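Local coordinates for protein putative Phosphoglycerate mutase (Plasmodium falciparum, PDB 3EOZ) that probably acts as a serine/threonine-protein phosphatase of the phosphoglycerate mutase family, this chain being its histidine phosphatase domain without the membrane-spanning part, at residues K59-L64 with G183-L187; K68-I72 with F91-L96; N98-L102 with K133-Y138. One frame throughout, in Å; residues are numbered along the deposited sequence.

Contact 1: residues K59-L64 with G183-L187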
ATOM      1  N   LYS B  59       8.363  -8.947  22.964  1.00 54.90           N
ATOM      2  CA  LYS B  59       7.331  -9.492  22.058  1.00 55.24           C
ATOM      3  C   LYS B  59       7.758 -10.785  21.377  1.00 55.27           C
ATOM      4  O   LYS B  59       6.977 -11.732  21.290  1.00 55.04           O
ATOM      5  CB  LYS B  59       6.966  -8.470  20.970  1.00 55.34           C
ATOM      6  CG  LYS B  59       5.650  -8.785  20.255  1.00 55.29           C
ATOM      7  CD  LYS B  59       4.484  -8.230  21.053  1.00 55.49           C
ATOM      8  CE  LYS B  59       3.200  -8.928  20.753  1.00 55.36           C
ATOM      9  NZ  LYS B  59       2.176  -8.425  21.702  1.00 55.66           N
ATOM     10  N   LEU B  60       8.992 -10.806  20.879  1.00 55.73           N
ATOM     11  CA  LEU B  60       9.564 -12.020  20.292  1.00 56.31           C
ATOM     12  C   LEU B  60       9.531 -13.178  21.286  1.00 57.11           C
ATOM     13  O   LEU B  60       9.052 -14.268  20.950  1.00 56.83           O
ATOM     14  CB  LEU B  60      10.988 -11.766  19.804  1.00 56.09           C
ATOM     15  CG  LEU B  60      11.062 -10.853  18.580  1.00 56.15           C
ATOM     16  CD1 LEU B  60      12.406 -10.144  18.473  1.00 55.96           C
ATOM     17  CD2 LEU B  60      10.767 -11.651  17.313  1.00 55.36           C
ATOM     18  N   LYS B  61      10.013 -12.947  22.512  1.00 58.27           N
ATOM     19  CA  LYS B  61       9.970 -13.997  23.547  1.00 59.33           C
ATOM     20  C   LYS B  61       8.537 -14.478  23.764  1.00 60.14           C
ATOM     21  O   LYS B  61       8.294 -15.680  23.920  1.00 60.27           O
ATOM     22  CB  LYS B  61      10.589 -13.527  24.874  1.00 59.43           C
ATOM     23  N   ASP B  62       7.585 -13.550  23.741  1.00 61.24           N
ATOM     24  CA  ASP B  62       6.182 -13.926  23.902  1.00 62.43           C
ATOM     25  C   ASP B  62       5.673 -14.781  22.749  1.00 62.66           C
ATOM     26  O   ASP B  62       5.034 -15.804  22.979  1.00 62.99           O
ATOM     27  CB  ASP B  62       5.292 -12.696  24.103  1.00 62.74           C
ATOM     28  CG  ASP B  62       5.458 -12.077  25.480  1.00 64.65           C
ATOM     29  OD1 ASP B  62       6.028 -12.748  26.377  1.00 66.95           O
ATOM     30  OD2 ASP B  62       5.016 -10.919  25.673  1.00 67.42           O
ATOM     31  N   ILE B  63       5.967 -14.382  21.514  1.00 63.18           N
ATOM     32  CA  ILE B  63       5.422 -15.090  20.344  1.00 63.26           C
ATOM     33  C   ILE B  63       6.199 -16.365  19.972  1.00 63.80           C
ATOM     34  O   ILE B  63       5.682 -17.220  19.248  1.00 63.47           O
ATOM     35  CB  ILE B  63       5.277 -14.144  19.124  1.00 63.18           C
ATOM     36  CG1 ILE B  63       6.638 -13.704  18.589  1.00 62.61           C
ATOM     37  CG2 ILE B  63       4.442 -12.918  19.497  1.00 62.84           C
ATOM     38  CD1 ILE B  63       6.537 -12.617  17.557  1.00 62.16           C
ATOM     39  N   LEU B  64       7.432 -16.490  20.464  1.00 64.71           N
ATOM     40  CA  LEU B  64       8.259 -17.692  20.235  1.00 65.38           C
ATOM     41  C   LEU B  64       8.343 -18.620  21.474  1.00 66.18           C
ATOM     42  O   LEU B  64       9.019 -19.650  21.435  1.00 66.37           O
ATOM     43  CB  LEU B  64       9.668 -17.287  19.781  1.00 65.09           C
ATOM     44  CG  LEU B  64       9.797 -16.662  18.388  1.00 64.70           C
ATOM     45  CD1 LEU B  64      11.097 -15.867  18.244  1.00 63.35           C
ATOM     46  CD2 LEU B  64       9.707 -17.735  17.330  1.00 63.87           C
ATOM     47  N   GLY B 183       7.888  -3.805  13.218  1.00 42.86           N
ATOM     48  CA  GLY B 183       9.205  -4.184  13.718  1.00 42.29           C
ATOM     49  C   GLY B 183       9.478  -5.673  13.633  1.00 41.89           C
ATOM     50  O   GLY B 183      10.637  -6.088  13.639  1.00 42.34           O
ATOM     51  N   ILE B 184       8.423  -6.487  13.572  1.00 41.15           N
ATOM     52  CA  ILE B 184       8.566  -7.930  13.371  1.00 40.64           C
ATOM     53  C   ILE B 184       7.729  -8.325  12.154  1.00 40.61           C
ATOM     54  O   ILE B 184       6.551  -7.984  12.051  1.00 39.67           O
ATOM     55  CB  ILE B 184       8.114  -8.775  14.622  1.00 40.87           C
ATOM     56  CG1 ILE B 184       8.817  -8.314  15.909  1.00 41.27           C
ATOM     57  CG2 ILE B 184       8.342 -10.260  14.400  1.00 38.79           C
ATOM     58  CD1 ILE B 184       8.151  -8.852  17.206  1.00 41.23           C
ATOM     59  N   THR B 185       8.331  -9.057  11.249  1.00 40.97           N
ATOM     60  CA  THR B 185       7.651  -9.582  10.102  1.00 41.66           C
ATOM     61  C   THR B 185       7.992 -11.033  10.019  1.00 41.87           C
ATOM     62  O   THR B 185       9.114 -11.376   9.894  1.00 42.26           O
ATOM     63  CB  THR B 185       8.117  -8.913   8.855  1.00 41.78           C
ATOM     64  OG1 THR B 185       7.943  -7.524   8.995  1.00 43.47           O
ATOM     65  CG2 THR B 185       7.312  -9.328   7.728  1.00 41.37           C
ATOM     66  N   TRP B 186       6.999 -11.884  10.073  1.00 42.26           N
ATOM     67  CA  TRP B 186       7.213 -13.299  10.169  1.00 43.14           C
ATOM     68  C   TRP B 186       6.510 -14.016   9.037  1.00 43.13           C
ATOM     69  O   TRP B 186       5.330 -14.033   8.981  1.00 43.13           O
ATOM     70  CB  TRP B 186       6.680 -13.734  11.522  1.00 43.21           C
ATOM     71  CG  TRP B 186       6.705 -15.147  11.824  1.00 44.90           C
ATOM     72  CD1 TRP B 186       6.954 -16.143  10.984  1.00 46.16           C
ATOM     73  CD2 TRP B 186       6.428 -15.746  13.077  1.00 47.81           C
ATOM     74  NE1 TRP B 186       6.863 -17.329  11.614  1.00 46.11           N
ATOM     75  CE2 TRP B 186       6.543 -17.111  12.914  1.00 47.30           C
ATOM     76  CE3 TRP B 186       6.105 -15.251  14.330  1.00 50.94           C
ATOM     77  CZ2 TRP B 186       6.354 -17.994  13.942  1.00 49.60           C
ATOM     78  CZ3 TRP B 186       5.917 -16.127  15.344  1.00 52.00           C
ATOM     79  CH2 TRP B 186       6.039 -17.484  15.149  1.00 51.32           C
ATOM     80  N   LEU B 187       7.248 -14.620   8.133  1.00 43.59           N
ATOM     81  CA  LEU B 187       6.623 -15.304   7.031  1.00 44.38           C
ATOM     82  C   LEU B 187       6.579 -16.795   7.167  1.00 45.44           C
ATOM     83  O   LEU B 187       7.433 -17.360   7.751  1.00 45.65           O
ATOM     84  CB  LEU B 187       7.350 -14.991   5.759  1.00 20.00           C
ATOM     85  CG  LEU B 187       7.401 -13.538   5.405  1.00 20.00           C
ATOM     86  CD1 LEU B 187       8.355 -12.889   6.325  1.00 20.00           C
ATOM     87  CD2 LEU B 187       7.823 -13.378   3.997  1.00 20.00           C
TER
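Leu60 and Ile184 mark the closest backbone approach, their CA atoms 8.1 Å apart, where the end of helix 49-64 lies over strand 182-189. The segment axes stay 11.3 Å apart and make an angle of 26°, so helix and strand run in roughly the same direction. At that spacing the backbones cannot bond to each other, and side chains fill the interval. Ile184 points toward the helix, and its CD1 sits 3.8 Å from Leu60 CG. The two side chains pass in opposite directions, whereas Ile63 meets Ile184 tip to tip, CD1 to CD1 at 4.1 Å. The aliphatic part of Lys59 crosses the same methyl at about a right angle, CG to Ile184 CD1 3.9 Å; the chain is bent at chi2 (85°), and its ammonium group heads off from the strand. Trp186, two residues along the strand, takes the next place: with CG anti to the backbone N (chi1 176°), the six-membered ring is placed beside Ile63 and Leu64. Its CZ3 is 4.1 Å from Ile63 CG1, and Ile63 O lies at the ring edge. Leu64 CD2 meets the ring obliquely. Ile25 of the neighbouring strand 22-28 touches Leu64, Ile184 and Trp186, so it shares this apolar layer. This is plain helix-on-sheet packing of the alpha/beta fold of the histidine phosphatase superfamily, with a classic beta bulge where Gly183 and Ile184 both face Phe200.

Contact 2: residues K68-I72 with F91-L96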
ATOM      1  N   LYS B  68      12.653 -22.990  20.001  1.00 61.84           N
ATOM      2  CA  LYS B  68      14.059 -22.659  20.208  1.00 60.26           C
ATOM      3  C   LYS B  68      14.558 -21.653  19.174  1.00 58.59           C
ATOM      4  O   LYS B  68      14.415 -21.884  17.972  1.00 58.46           O
ATOM      5  CB  LYS B  68      14.909 -23.936  20.137  1.00 60.21           C
ATOM      6  N   VAL B  69      15.137 -20.550  19.651  1.00 56.58           N
ATOM      7  CA  VAL B  69      15.827 -19.575  18.802  1.00 55.03           C
ATOM      8  C   VAL B  69      17.336 -19.823  18.864  1.00 53.86           C
ATOM      9  O   VAL B  69      17.990 -19.423  19.814  1.00 53.71           O
ATOM     10  CB  VAL B  69      15.530 -18.115  19.244  1.00 54.73           C
ATOM     11  CG1 VAL B  69      16.362 -17.127  18.455  1.00 54.51           C
ATOM     12  CG2 VAL B  69      14.062 -17.798  19.088  1.00 54.60           C
ATOM     13  N   SER B  70      17.886 -20.455  17.835  1.00 52.75           N
ATOM     14  CA  SER B  70      19.290 -20.845  17.833  1.00 51.99           C
ATOM     15  C   SER B  70      20.260 -19.745  17.421  1.00 51.21           C
ATOM     16  O   SER B  70      21.380 -19.698  17.938  1.00 51.58           O
ATOM     17  CB  SER B  70      19.497 -22.069  16.933  1.00 52.17           C
ATOM     18  OG  SER B  70      19.051 -21.836  15.613  1.00 53.19           O
ATOM     19  N   VAL B  71      19.857 -18.880  16.484  1.00 50.07           N
ATOM     20  CA  VAL B  71      20.738 -17.806  15.985  1.00 48.72           C
ATOM     21  C   VAL B  71      20.009 -16.474  15.838  1.00 47.66           C
ATOM     22  O   VAL B  71      18.845 -16.432  15.490  1.00 47.64           O
ATOM     23  CB  VAL B  71      21.333 -18.146  14.608  1.00 48.86           C
ATOM     24  CG1 VAL B  71      22.437 -17.134  14.233  1.00 48.19           C
ATOM     25  CG2 VAL B  71      21.855 -19.583  14.575  1.00 49.09           C
ATOM     26  N   ILE B  72      20.719 -15.390  16.107  1.00 46.34           N
ATOM     27  CA  ILE B  72      20.262 -14.059  15.829  1.00 45.33           C
ATOM     28  C   ILE B  72      21.303 -13.461  14.884  1.00 45.15           C
ATOM     29  O   ILE B  72      22.463 -13.301  15.262  1.00 45.07           O
ATOM     30  CB  ILE B  72      20.153 -13.235  17.117  1.00 45.16           C
ATOM     31  CG1 ILE B  72      19.101 -13.849  18.054  1.00 45.43           C
ATOM     32  CG2 ILE B  72      19.771 -11.803  16.810  1.00 44.20           C
ATOM     33  CD1 ILE B  72      19.047 -13.201  19.435  1.00 44.92           C
ATOM     34  N   PHE B  91      16.722 -14.331  24.711  1.00 58.27           N
ATOM     35  CA  PHE B  91      17.103 -15.670  24.248  1.00 58.62           C
ATOM     36  C   PHE B  91      18.595 -15.877  24.589  1.00 59.16           C
ATOM     37  O   PHE B  91      19.474 -15.785  23.711  1.00 59.37           O
ATOM     38  CB  PHE B  91      16.841 -15.839  22.734  1.00 58.56           C
ATOM     39  CG  PHE B  91      15.452 -15.429  22.293  1.00 57.34           C
ATOM     40  CD1 PHE B  91      14.438 -16.370  22.170  1.00 57.06           C
ATOM     41  CD2 PHE B  91      15.168 -14.103  21.996  1.00 56.28           C
ATOM     42  CE1 PHE B  91      13.159 -15.993  21.764  1.00 56.20           C
ATOM     43  CE2 PHE B  91      13.903 -13.723  21.595  1.00 55.85           C
ATOM     44  CZ  PHE B  91      12.895 -14.670  21.481  1.00 55.76           C
ATOM     45  N   PRO B  92      18.889 -16.147  25.879  1.00 59.70           N
ATOM     46  CA  PRO B  92      20.291 -16.228  26.320  1.00 59.52           C
ATOM     47  C   PRO B  92      21.048 -17.393  25.672  1.00 59.19           C
ATOM     48  O   PRO B  92      22.257 -17.296  25.462  1.00 59.25           O
ATOM     49  CB  PRO B  92      20.176 -16.427  27.837  1.00 59.55           C
ATOM     50  CG  PRO B  92      18.701 -16.252  28.178  1.00 59.70           C
ATOM     51  CD  PRO B  92      17.963 -16.588  26.942  1.00 59.81           C
ATOM     52  N   ASP B  93      20.322 -18.457  25.323  1.00 58.59           N
ATOM     53  CA  ASP B  93      20.906 -19.626  24.669  1.00 58.21           C
ATOM     54  C   ASP B  93      21.225 -19.435  23.172  1.00 57.94           C
ATOM     55  O   ASP B  93      21.725 -20.356  22.521  1.00 57.97           O
ATOM     56  CB  ASP B  93      19.963 -20.827  24.834  1.00 58.11           C
ATOM     57  N   ALA B  94      20.941 -18.257  22.616  1.00 57.35           N
ATOM     58  CA  ALA B  94      21.059 -18.065  21.177  1.00 56.46           C
ATOM     59  C   ALA B  94      22.395 -17.442  20.806  1.00 55.85           C
ATOM     60  O   ALA B  94      22.913 -16.586  21.515  1.00 55.94           O
ATOM     61  CB  ALA B  94      19.906 -17.199  20.677  1.00 56.59           C
ATOM     62  N   ASN B  95      22.939 -17.844  19.668  1.00 55.18           N
ATOM     63  CA  ASN B  95      24.219 -17.322  19.204  1.00 54.58           C
ATOM     64  C   ASN B  95      24.040 -16.117  18.267  1.00 54.07           C
ATOM     65  O   ASN B  95      23.294 -16.185  17.294  1.00 54.17           O
ATOM     66  CB  ASN B  95      24.999 -18.444  18.511  1.00 54.75           C
ATOM     67  CG  ASN B  95      25.109 -19.709  19.381  1.00 55.29           C
ATOM     68  OD1 ASN B  95      24.504 -20.745  19.076  1.00 56.58           O
ATOM     69  ND2 ASN B  95      25.847 -19.609  20.485  1.00 53.02           N
ATOM     70  N   LEU B  96      24.713 -15.015  18.579  1.00 53.13           N
ATOM     71  CA  LEU B  96      24.754 -13.860  17.702  1.00 52.59           C
ATOM     72  C   LEU B  96      25.745 -14.128  16.583  1.00 52.11           C
ATOM     73  O   LEU B  96      26.900 -14.406  16.853  1.00 52.74           O
ATOM     74  CB  LEU B  96      25.153 -12.600  18.475  1.00 52.50           C
ATOM     75  CG  LEU B  96      24.036 -11.926  19.298  1.00 52.64           C
ATOM     76  CD1 LEU B  96      23.133 -12.957  19.939  1.00 52.24           C
ATOM     77  CD2 LEU B  96      24.595 -11.003  20.365  1.00 51.53           C
TER
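Ile72, Val69 and Phe91 give up the largest areas to this contact, about 80, 65 and 57 Å² respectively. Val69 and Phe91 meet as a methyl against an aromatic ring: Val69 CG2 approaches Phe91 CE1 to 3.4 Å, while CG1 lies over one face of the ring. With Val69 CG1 anti to its own N (chi1 174°), CG2 falls beside the backbone N and near the ring. That same CG1 also meets Ala94 CB, at 4.2 Å. Ala94 ends a type I turn that begins at Phe91, and the turn brings the chain round into line with strand 68-74.

From there the two backbones pair in parallel, Val71 with Asn95 and Ile72 with Leu96. Asn95 holds both hydrogen bonds: its N donates to Ser70 O at 3.0 Å, nearly straight at 173°, and its O accepts from Ile72 N at 2.9 Å. A CA-H...O contact from Val71 CA to Asn95 O adds to the second. Ile72 lies beside Leu96, both pointing the same way, with CB 4.1 Å from Leu96 CD1; Ile72 CD1 also reaches Ala94 CB.

Strand 95-98 is one of the two outermost strands of the sheet within this chain and pairs with 68-74, joined to it by helix 78-88 in a beta-alpha-beta unit. Ile87 of that helix touches Ile72, and Ser88 touches Leu96. Phe91 packs on Leu60 and Leu64 of helix 49-64, while strand 148-154 flanks the other edge of 68-74, where Ser70 OG bonds to Glu148.

Contact 3: residues N98-L102 with K133-Y138; sequences NDPNL and KAYETY. With PO4 (phosphate ion), chain D.
An Asx turn at Asp99, where the chain leaves strand 95-98, leads into a short 3-10 segment, 100-102, that rests against helix 114-139. Within the turn Asp99 OD1 accepts from Asn101 N at 2.8 Å, the donor lying above the carboxylate plane. The other oxygen faces the helix: Tyr138 OH donates to Asp99 OD2 at 2.5 Å, a very short bond. Asp99 CG stands anti to its N (chi1 -176°), which extends the carboxylate to the edge of the Tyr138 ring, the two planes being 44° apart. The carboxylate is thus gripped on both oxygens, and these bonds would probably help to stabilise its anionic form.

Asn101 carries the largest area on the loop side. Its CB meets Ala134 CB at 4.0 Å, the nearest CA pair also being theirs, and its amide lies across the start of the Lys133 chain, ND2 to CG 3.3 Å. The Leu102 side chain runs at a slant to that of Tyr138, CD2 to CE2 3.8 Å, and Val152 of strand 148-154 touches both residues, so the loop is packed between helix and sheet.

Tyr135, which points away from the loop, donates through OH to phosphate O2, which lies at the ring edge; the ion is also bonded by Arg165 and probably comes from the crystallisation liquor. Back at the loop, one water completes the link between the segments: it donates to Asp99 OD2 at 2.8 Å and to Thr137 OG1 at 3.2 Å, and accepts from Asn101 ND2.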
ATOM      1  N   ASN B  98      27.376 -12.494  12.997  1.00 50.03           N
ATOM      2  CA  ASN B  98      27.595 -11.322  12.159  1.00 49.42           C
ATOM      3  C   ASN B  98      27.622 -11.729  10.695  1.00 48.74           C
ATOM      4  O   ASN B  98      28.373 -12.630  10.327  1.00 48.95           O
ATOM      5  CB  ASN B  98      28.931 -10.671  12.532  1.00 49.53           C
ATOM      6  CG  ASN B  98      29.192  -9.355  11.783  1.00 51.45           C
ATOM      7  OD1 ASN B  98      29.046  -9.272  10.566  1.00 54.49           O
ATOM      8  ND2 ASN B  98      29.594  -8.324  12.522  1.00 54.21           N
ATOM      9  N   ASP B  99      26.816 -11.061   9.868  1.00 47.83           N
ATOM     10  CA  ASP B  99      26.776 -11.316   8.429  1.00 46.96           C
ATOM     11  C   ASP B  99      26.954  -9.983   7.725  1.00 47.03           C
ATOM     12  O   ASP B  99      26.014  -9.201   7.638  1.00 46.97           O
ATOM     13  CB  ASP B  99      25.453 -11.968   8.013  1.00 46.39           C
ATOM     14  CG  ASP B  99      25.408 -12.337   6.533  1.00 45.06           C
ATOM     15  OD1 ASP B  99      26.345 -11.962   5.802  1.00 41.35           O
ATOM     16  OD2 ASP B  99      24.431 -13.006   6.099  1.00 42.72           O
ATOM     17  N   PRO B 100      28.173  -9.708   7.233  1.00 46.81           N
ATOM     18  CA  PRO B 100      28.399  -8.473   6.483  1.00 46.56           C
ATOM     19  C   PRO B 100      27.507  -8.310   5.237  1.00 45.69           C
ATOM     20  O   PRO B 100      27.339  -7.189   4.762  1.00 45.35           O
ATOM     21  CB  PRO B 100      29.886  -8.558   6.078  1.00 46.41           C
ATOM     22  CG  PRO B 100      30.317  -9.906   6.358  1.00 46.51           C
ATOM     23  CD  PRO B 100      29.416 -10.478   7.400  1.00 47.03           C
ATOM     24  N   ASN B 101      26.953  -9.409   4.723  1.00 45.07           N
ATOM     25  CA  ASN B 101      25.964  -9.356   3.633  1.00 44.34           C
ATOM     26  C   ASN B 101      24.647  -8.636   4.001  1.00 44.27           C
ATOM     27  O   ASN B 101      23.950  -8.160   3.105  1.00 43.69           O
ATOM     28  CB  ASN B 101      25.673 -10.762   3.092  1.00 44.03           C
ATOM     29  CG  ASN B 101      26.810 -11.314   2.246  1.00 42.65           C
ATOM     30  OD1 ASN B 101      27.600 -10.558   1.679  1.00 41.15           O
ATOM     31  ND2 ASN B 101      26.861 -12.630   2.112  1.00 37.11           N
ATOM     32  N   LEU B 102      24.337  -8.547   5.306  1.00 44.28           N
ATOM     33  CA  LEU B 102      23.214  -7.763   5.826  1.00 44.34           C
ATOM     34  C   LEU B 102      23.493  -6.256   5.933  1.00 45.76           C
ATOM     35  O   LEU B 102      22.616  -5.492   6.334  1.00 45.60           O
ATOM     36  CB  LEU B 102      22.800  -8.278   7.218  1.00 44.11           C
ATOM     37  CG  LEU B 102      22.076  -9.620   7.335  1.00 42.58           C
ATOM     38  CD1 LEU B 102      21.916  -9.982   8.774  1.00 40.73           C
ATOM     39  CD2 LEU B 102      20.697  -9.612   6.631  1.00 39.36           C
ATOM     40  N   LYS B 133      22.962 -12.535  -2.080  1.00 36.93           N
ATOM     41  CA  LYS B 133      23.512 -13.616  -1.303  1.00 36.90           C
ATOM     42  C   LYS B 133      22.791 -13.747   0.048  1.00 36.55           C
ATOM     43  O   LYS B 133      22.474 -14.848   0.456  1.00 36.20           O
ATOM     44  CB  LYS B 133      25.020 -13.408  -1.111  1.00 36.87           C
ATOM     45  CG  LYS B 133      25.734 -14.532  -0.329  1.00 39.08           C
ATOM     46  CD  LYS B 133      25.430 -15.915  -0.892  1.00 41.44           C
ATOM     47  CE  LYS B 133      26.276 -17.021  -0.245  1.00 43.53           C
ATOM     48  NZ  LYS B 133      25.827 -17.363   1.127  1.00 43.18           N
ATOM     49  N   ALA B 134      22.532 -12.633   0.721  1.00 36.32           N
ATOM     50  CA  ALA B 134      21.788 -12.661   1.973  1.00 37.13           C
ATOM     51  C   ALA B 134      20.355 -13.139   1.753  1.00 37.69           C
ATOM     52  O   ALA B 134      19.818 -13.919   2.554  1.00 37.71           O
ATOM     53  CB  ALA B 134      21.775 -11.287   2.630  1.00 36.78           C
ATOM     54  N   TYR B 135      19.732 -12.658   0.677  1.00 38.04           N
ATOM     55  CA  TYR B 135      18.357 -13.028   0.369  1.00 38.19           C
ATOM     56  C   TYR B 135      18.237 -14.538   0.245  1.00 37.97           C
ATOM     57  O   TYR B 135      17.347 -15.143   0.809  1.00 38.22           O
ATOM     58  CB  TYR B 135      17.879 -12.350  -0.931  1.00 38.63           C
ATOM     59  CG  TYR B 135      16.471 -12.742  -1.297  1.00 37.83           C
ATOM     60  CD1 TYR B 135      15.395 -12.289  -0.547  1.00 38.80           C
ATOM     61  CD2 TYR B 135      16.221 -13.600  -2.365  1.00 37.57           C
ATOM     62  CE1 TYR B 135      14.091 -12.668  -0.868  1.00 40.78           C
ATOM     63  CE2 TYR B 135      14.925 -13.986  -2.694  1.00 37.89           C
ATOM     64  CZ  TYR B 135      13.867 -13.520  -1.946  1.00 38.99           C
ATOM     65  OH  TYR B 135      12.584 -13.895  -2.250  1.00 39.20           O
ATOM     66  N   GLU B 136      19.151 -15.144  -0.498  1.00 37.99           N
ATOM     67  CA  GLU B 136      19.181 -16.602  -0.641  1.00 38.02           C
ATOM     68  C   GLU B 136      19.515 -17.325   0.660  1.00 37.53           C
ATOM     69  O   GLU B 136      18.971 -18.394   0.923  1.00 36.94           O
ATOM     70  CB  GLU B 136      20.186 -17.002  -1.699  1.00 38.01           C
ATOM     71  CG  GLU B 136      19.808 -16.471  -3.074  1.00 40.72           C
ATOM     72  CD  GLU B 136      20.726 -16.943  -4.173  1.00 43.26           C
ATOM     73  OE1 GLU B 136      21.800 -17.505  -3.864  1.00 45.63           O
ATOM     74  OE2 GLU B 136      20.360 -16.752  -5.355  1.00 47.22           O
ATOM     75  N   THR B 137      20.430 -16.762   1.446  1.00 37.22           N
ATOM     76  CA  THR B 137      20.776 -17.362   2.703  1.00 37.28           C
ATOM     77  C   THR B 137      19.521 -17.475   3.559  1.00 38.03           C
ATOM     78  O   THR B 137      19.190 -18.556   4.024  1.00 38.26           O
ATOM     79  CB  THR B 137      21.808 -16.553   3.462  1.00 37.64           C
ATOM     80  OG1 THR B 137      23.023 -16.511   2.715  1.00 35.13           O
ATOM     81  CG2 THR B 137      22.040 -17.156   4.890  1.00 34.97           C
ATOM     82  N   TYR B 138      18.803 -16.371   3.719  1.00 38.14           N
ATOM     83  CA  TYR B 138      17.741 -16.313   4.699  1.00 38.43           C
ATOM     84  C   TYR B 138      16.403 -16.739   4.129  1.00 39.04           C
ATOM     85  O   TYR B 138      15.532 -17.180   4.879  1.00 38.09           O
ATOM     86  CB  TYR B 138      17.706 -14.925   5.343  1.00 38.71           C
ATOM     87  CG  TYR B 138      19.036 -14.580   5.992  1.00 39.03           C
ATOM     88  CD1 TYR B 138      19.447 -15.221   7.165  1.00 40.56           C
ATOM     89  CD2 TYR B 138      19.892 -13.653   5.423  1.00 39.39           C
ATOM     90  CE1 TYR B 138      20.678 -14.928   7.765  1.00 41.27           C
ATOM     91  CE2 TYR B 138      21.116 -13.352   6.002  1.00 41.66           C
ATOM     92  CZ  TYR B 138      21.508 -13.994   7.189  1.00 42.60           C
ATOM     93  OH  TYR B 138      22.725 -13.697   7.772  1.00 41.35           O
TER
HETATM   94  P   PO4 D 215      12.542 -14.781  -6.024  1.00 74.29           P
HETATM   95  O1  PO4 D 215      11.490 -14.952  -7.101  1.00 75.67           O
HETATM   96  O2  PO4 D 215      11.958 -15.169  -4.676  1.00 71.17           O
HETATM   97  O3  PO4 D 215      13.702 -15.686  -6.347  1.00 74.99           O
HETATM   98  O4  PO4 D 215      13.045 -13.354  -6.071  1.00 73.20           O
HETATM   99  O   HOH W   1      24.800 -14.020   3.465  1.00 29.45           O

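From the N terminus, helix 49-64 opens the long loop that contact 1 closes 119 residues later, on strand 182-189. Both other contacts fall within it. Contact 2 comes first, closing the short beta-alpha-beta loop between strands 68-74 and 95-98. Contact 3 follows in series, its first segment close behind in sequence, and ties the chain after strand 95-98 to helix 114-139. Contacts 1 and 2 touch: Lys61 N lies 3.5 Å from Phe91 CZ and Leu64 CD1 lies 3.6 Å from Val69 CG2, joining helix 49-64 to strand 68-74 and to the turn that precedes edge strand 95-98. Contacts 1 and 3, with centres about 20 Å apart, lie on opposite sides of the chain's centre without touching.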